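Local coordinates for uncharacterized protein (PDB 3HIU) that is of unknown function but folds as a four-helix bundle of the ferritin-like clan and holds a sodium ion in this crystal, at residues 23-28 with 44-49; 57-62 with 124-129. One frame throughout, in Å; residues are numbered along the deposited sequence.

In the fold
Both contacts draw on helix 36-62, which pairs with helix 2-28 in contact 1 and with helix 124-159 in contact 2, each time nearly antiparallel. This gives one helix two neighbours in a four-helix bundle of the ferritin-like clan. Contact 1 is buried, its centre about 8 Å from the centre of the chain, and includes T49, one of the two residues that bind the sodium ion. Contact 2 is only partly buried and lies toward one end of the bundle, where the side chain of I129 stays about 12 Å from that ion. The centres of contact 1 and contact 2 are about 22 Å apart. The nearest atoms of contact 1 and contact 2 are about 9 Å apart.

Contact 1: residues 23-28 with 44-49; sequences TMMAAM and QHVEET. With NA (sodium ion), chain J.
M25, present as selenomethionine, makes the largest share of the contact between 23-28 and 44-49, and V46 receives its base. CB of M25 lies 3.5 Å from CG2 of V46, a tight carbon pair. CG2 of V46 also sits 3.4 Å from the backbone N of A26 and meets CB of A26, so V46 packs on the backbone of helix 2-28 as well as on side chains. With chi1 of M25 at -57°, CG lies beside the backbone N and anti to the carbonyl carbon; the chain then runs out extended and bends only at chi3 (-65°), which turns CE toward T49. The ends of these two side chains meet tip to tip.

H45 takes part in a Met-aromatic contact, with selenium in place of sulfur: SE of M25 lies 4.1 Å from the centroid of the H45 ring, obliquely, with CD2 the nearest ring atom.

The segments run nearly antiparallel, at 162° with axes 9.1 Å apart, and join helices 2-28 and 36-62, consecutive members of a four-helix bundle of the ferritin-like clan.

No hydrogen bond crosses between the segments; the polar groups of 44-49 bond among themselves and to residues beyond. H45 ND1 donates to the anti lone pair of E48 OE2 at 3.0 Å, a bent bond with the oxygen tilted out of the ring plane, while Q44 NE2 reaches the syn lone pair of E48 OE1. These bonds, with the hydrogen bond of H45 NE2 to E137 and the salt bridge of E48 to R41, limit rotation of the imidazole and the carboxylate. T49 OG1 stands over the centre of one imidazole face and gives a weak hydrogen bond to the carbonyl oxygen of H45.

T49 OG1 binds the sodium ion at 2.6 Å, and OE1 of Q52, farther along the same helix, is the second protein ligand.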
# COMPACT_ATOMS: atom_id res chain seq x y z
N THR B 23 8.89 -12.60 4.37
CA THR B 23 8.09 -13.82 4.33
C THR B 23 6.96 -13.76 3.30
O THR B 23 6.63 -14.77 2.67
CB THR B 23 7.54 -14.18 5.72
OG1 THR B 23 8.62 -14.63 6.54
CG2 THR B 23 6.49 -15.28 5.60
N MSE B 24 6.37 -12.57 3.12
CA MSE B 24 5.31 -12.37 2.14
C MSE B 24 5.84 -12.50 0.70
O MSE B 24 5.12 -12.93 -0.20
CB MSE B 24 4.65 -11.00 2.33
CG MSE B 24 3.38 -10.78 1.51
SE MSE B 24 2.70 -8.95 1.65
CE MSE B 24 3.18 -8.64 3.54
N MSE B 25 7.09 -12.11 0.50
CA MSE B 25 7.73 -12.25 -0.79
C MSE B 25 8.22 -13.67 -1.01
O MSE B 25 7.99 -14.26 -2.06
CB MSE B 25 8.90 -11.29 -0.90
CG MSE B 25 8.51 -9.85 -0.69
SE MSE B 25 9.90 -8.69 -1.32
CE MSE B 25 11.28 -9.21 -0.07
N ALA B 26 8.93 -14.20 -0.01
CA ALA B 26 9.43 -15.57 -0.06
C ALA B 26 8.29 -16.57 -0.23
O ALA B 26 8.52 -17.76 -0.44
CB ALA B 26 10.23 -15.89 1.20
N ALA B 27 7.06 -16.07 -0.15
CA ALA B 27 5.88 -16.91 -0.33
C ALA B 27 5.10 -16.56 -1.60
O ALA B 27 4.33 -17.38 -2.10
CB ALA B 27 4.97 -16.84 0.89
N MSE B 28 5.27 -15.34 -2.12
CA MSE B 28 4.63 -14.99 -3.38
C MSE B 28 5.46 -15.59 -4.50
O MSE B 28 4.93 -15.97 -5.55
CB MSE B 28 4.52 -13.48 -3.56
CG MSE B 28 3.30 -13.04 -4.35
SE MSE B 28 1.62 -12.94 -3.32
CE MSE B 28 1.08 -14.81 -3.31
N GLN B 44 15.04 -11.72 -5.99
CA GLN B 44 16.08 -10.71 -5.79
C GLN B 44 15.73 -9.77 -4.64
O GLN B 44 16.63 -9.27 -3.95
CB GLN B 44 16.26 -9.91 -7.07
CG GLN B 44 17.19 -8.71 -6.93
CD GLN B 44 17.24 -7.89 -8.21
OE1 GLN B 44 16.67 -8.28 -9.23
NE2 GLN B 44 17.91 -6.75 -8.16
N HIS B 45 14.44 -9.51 -4.45
CA HIS B 45 14.03 -8.61 -3.37
C HIS B 45 13.92 -9.30 -2.01
O HIS B 45 14.00 -8.65 -0.97
CB HIS B 45 12.73 -7.86 -3.72
CG HIS B 45 12.53 -6.61 -2.92
ND1 HIS B 45 13.56 -5.77 -2.57
CD2 HIS B 45 11.40 -6.03 -2.43
CE1 HIS B 45 13.09 -4.75 -1.88
NE2 HIS B 45 11.78 -4.88 -1.78
N VAL B 46 13.75 -10.62 -2.02
CA VAL B 46 13.81 -11.38 -0.77
C VAL B 46 15.21 -11.26 -0.16
O VAL B 46 15.35 -11.21 1.06
CB VAL B 46 13.42 -12.86 -0.95
CG1 VAL B 46 13.83 -13.67 0.28
CG2 VAL B 46 11.92 -12.98 -1.17
N GLU B 47 16.22 -11.19 -1.02
CA GLU B 47 17.60 -11.04 -0.56
C GLU B 47 17.93 -9.59 -0.17
O GLU B 47 18.57 -9.35 0.85
CB GLU B 47 18.58 -11.55 -1.62
CG GLU B 47 18.48 -13.05 -1.88
CD GLU B 47 19.24 -13.87 -0.85
OE1 GLU B 47 18.95 -15.08 -0.71
OE2 GLU B 47 20.12 -13.29 -0.18
N GLU B 48 17.47 -8.65 -0.98
CA GLU B 48 17.56 -7.23 -0.66
C GLU B 48 16.92 -6.91 0.70
O GLU B 48 17.50 -6.18 1.50
CB GLU B 48 16.93 -6.38 -1.77
CG GLU B 48 17.87 -6.06 -2.94
CD GLU B 48 17.19 -6.08 -4.32
OE1 GLU B 48 17.91 -6.31 -5.33
OE2 GLU B 48 15.96 -5.87 -4.41
N THR B 49 15.72 -7.46 0.95
CA THR B 49 15.01 -7.24 2.23
C THR B 49 15.83 -7.73 3.41
O THR B 49 16.04 -7.00 4.38
CB THR B 49 13.66 -7.97 2.28
OG1 THR B 49 12.69 -7.21 1.55
CG2 THR B 49 13.18 -8.11 3.72
NA NA J . 11.64 -4.88 1.35

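Contact 2: residues 57-62 with 124-129; sequences QRCLEL and QEVAQI
C59 projects its sulfur toward helix 124-159, where V126 and I129 receive it. SG of C59 lies 3.7 Å from CG1 of I129 and 3.9 Å from CG1 of V126, thus touching residues one turn apart. Its position follows from chi1 of -72°, which sets SG beside the backbone N and anti to the carbonyl carbon. One turn on from C59, L62 crosses V126 at a slant, CD2 of L62 being 4.0 Å from CG2 of V126. V126 thus gives CG1 to the cysteine, while its CG2 lies between the leucine and the sulfur.

At the exposed margin R58 lies at about a right angle to I129. The arginine chain bends at chi3 and brings NH1 of R58 to 4.0 Å from CD1 of I129, a van der Waals contact in which the methyl approaches the guanidinium obliquely.

This is helix-helix packing in the ferritin-like four-helix bundle, with the segments antiparallel at 164° and their axes 10.6 Å apart. No hydrogen bond spans them, and the closest backbone pair is C59 with V126, 6.3 Å between CA atoms.

Farther out, L11 of helix 2-28 packs on C59 and A118 of helix 94-120 on V126, extending the apolar contact to the two remaining helices. L62 also touches E123, in the loop that leads into helix 124-159.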
# COMPACT_ATOMS: atom_id res chain seq x y z
N GLN B 57 18.81 -3.27 11.82
CA GLN B 57 19.23 -3.80 13.12
C GLN B 57 20.54 -3.18 13.58
O GLN B 57 20.73 -2.95 14.77
CB GLN B 57 19.38 -5.32 13.10
CG GLN B 57 20.36 -5.81 14.14
CD GLN B 57 20.17 -7.26 14.50
OE1 GLN B 57 19.33 -7.95 13.92
NE2 GLN B 57 20.94 -7.74 15.47
N ARG B 58 21.44 -2.94 12.63
CA ARG B 58 22.64 -2.19 12.93
C ARG B 58 22.28 -0.82 13.51
O ARG B 58 22.99 -0.29 14.37
CB ARG B 58 23.49 -2.04 11.68
CG ARG B 58 24.05 -3.35 11.18
CD ARG B 58 25.39 -3.15 10.47
NE ARG B 58 25.39 -1.94 9.66
CZ ARG B 58 25.20 -1.91 8.34
NH1 ARG B 58 25.22 -0.75 7.70
NH2 ARG B 58 24.98 -3.03 7.67
N CYS B 59 21.17 -0.26 13.04
CA CYS B 59 20.68 1.02 13.52
C CYS B 59 20.03 0.91 14.90
O CYS B 59 20.06 1.85 15.69
CB CYS B 59 19.69 1.64 12.53
SG CYS B 59 20.44 2.27 11.01
N LEU B 60 19.46 -0.25 15.20
CA LEU B 60 18.87 -0.48 16.51
C LEU B 60 19.96 -0.82 17.54
O LEU B 60 19.86 -0.45 18.71
CB LEU B 60 17.81 -1.59 16.45
CG LEU B 60 16.39 -1.19 16.04
CD1 LEU B 60 15.54 -2.41 15.69
CD2 LEU B 60 15.72 -0.34 17.13
N GLU B 61 21.00 -1.50 17.09
CA GLU B 61 22.14 -1.80 17.94
C GLU B 61 22.93 -0.54 18.28
O GLU B 61 23.38 -0.35 19.40
CB GLU B 61 23.02 -2.88 17.30
CG GLU B 61 22.35 -4.24 17.28
CD GLU B 61 23.03 -5.26 16.38
OE1 GLU B 61 23.68 -4.85 15.40
OE2 GLU B 61 22.90 -6.47 16.66
N LEU B 62 23.07 0.35 17.29
CA LEU B 62 23.73 1.63 17.51
C LEU B 62 23.08 2.51 18.59
O LEU B 62 23.78 3.08 19.43
CB LEU B 62 23.81 2.42 16.19
CG LEU B 62 24.07 3.93 16.36
CD1 LEU B 62 25.49 4.17 16.90
CD2 LEU B 62 23.83 4.71 15.06
N GLN B 124 22.53 11.39 11.24
CA GLN B 124 22.56 11.49 9.79
C GLN B 124 22.96 10.18 9.09
O GLN B 124 22.57 9.96 7.94
CB GLN B 124 23.45 12.66 9.35
CG GLN B 124 22.91 14.03 9.75
CD GLN B 124 21.65 14.43 8.99
OE1 GLN B 124 21.35 13.87 7.93
NE2 GLN B 124 20.91 15.40 9.52
N GLU B 125 23.71 9.32 9.76
CA GLU B 125 24.07 8.01 9.21
C GLU B 125 22.85 7.10 9.14
O GLU B 125 22.66 6.41 8.15
CB GLU B 125 25.16 7.33 10.04
CG GLU B 125 26.52 8.01 10.01
CD GLU B 125 26.70 9.06 11.10
OE1 GLU B 125 25.73 9.36 11.83
OE2 GLU B 125 27.82 9.59 11.22
N VAL B 126 22.03 7.10 10.19
CA VAL B 126 20.78 6.36 10.20
C VAL B 126 19.92 6.83 9.03
O VAL B 126 19.35 6.03 8.30
CB VAL B 126 20.00 6.53 11.53
CG1 VAL B 126 18.70 5.76 11.50
CG2 VAL B 126 20.85 6.06 12.69
N ALA B 127 19.86 8.15 8.85
CA ALA B 127 19.04 8.76 7.81
C ALA B 127 19.42 8.28 6.41
O ALA B 127 18.56 8.11 5.54
CB ALA B 127 19.12 10.28 7.90
N GLN B 128 20.71 8.06 6.18
CA GLN B 128 21.18 7.59 4.88
C GLN B 128 20.76 6.14 4.66
O GLN B 128 20.23 5.80 3.60
CB GLN B 128 22.71 7.73 4.75
CG GLN B 128 23.20 8.33 3.42
CD GLN B 128 23.18 7.35 2.25
OE1 GLN B 128 22.38 7.49 1.32
NE2 GLN B 128 24.07 6.36 2.30
N ILE B 129 20.99 5.29 5.65
CA ILE B 129 20.50 3.92 5.60
C ILE B 129 19.08 3.99 5.05
O ILE B 129 18.76 3.38 4.03
CB ILE B 129 20.44 3.24 7.00
CG1 ILE B 129 21.78 3.35 7.72
CG2 ILE B 129 20.07 1.77 6.86
CD1 ILE B 129 22.81 2.36 7.24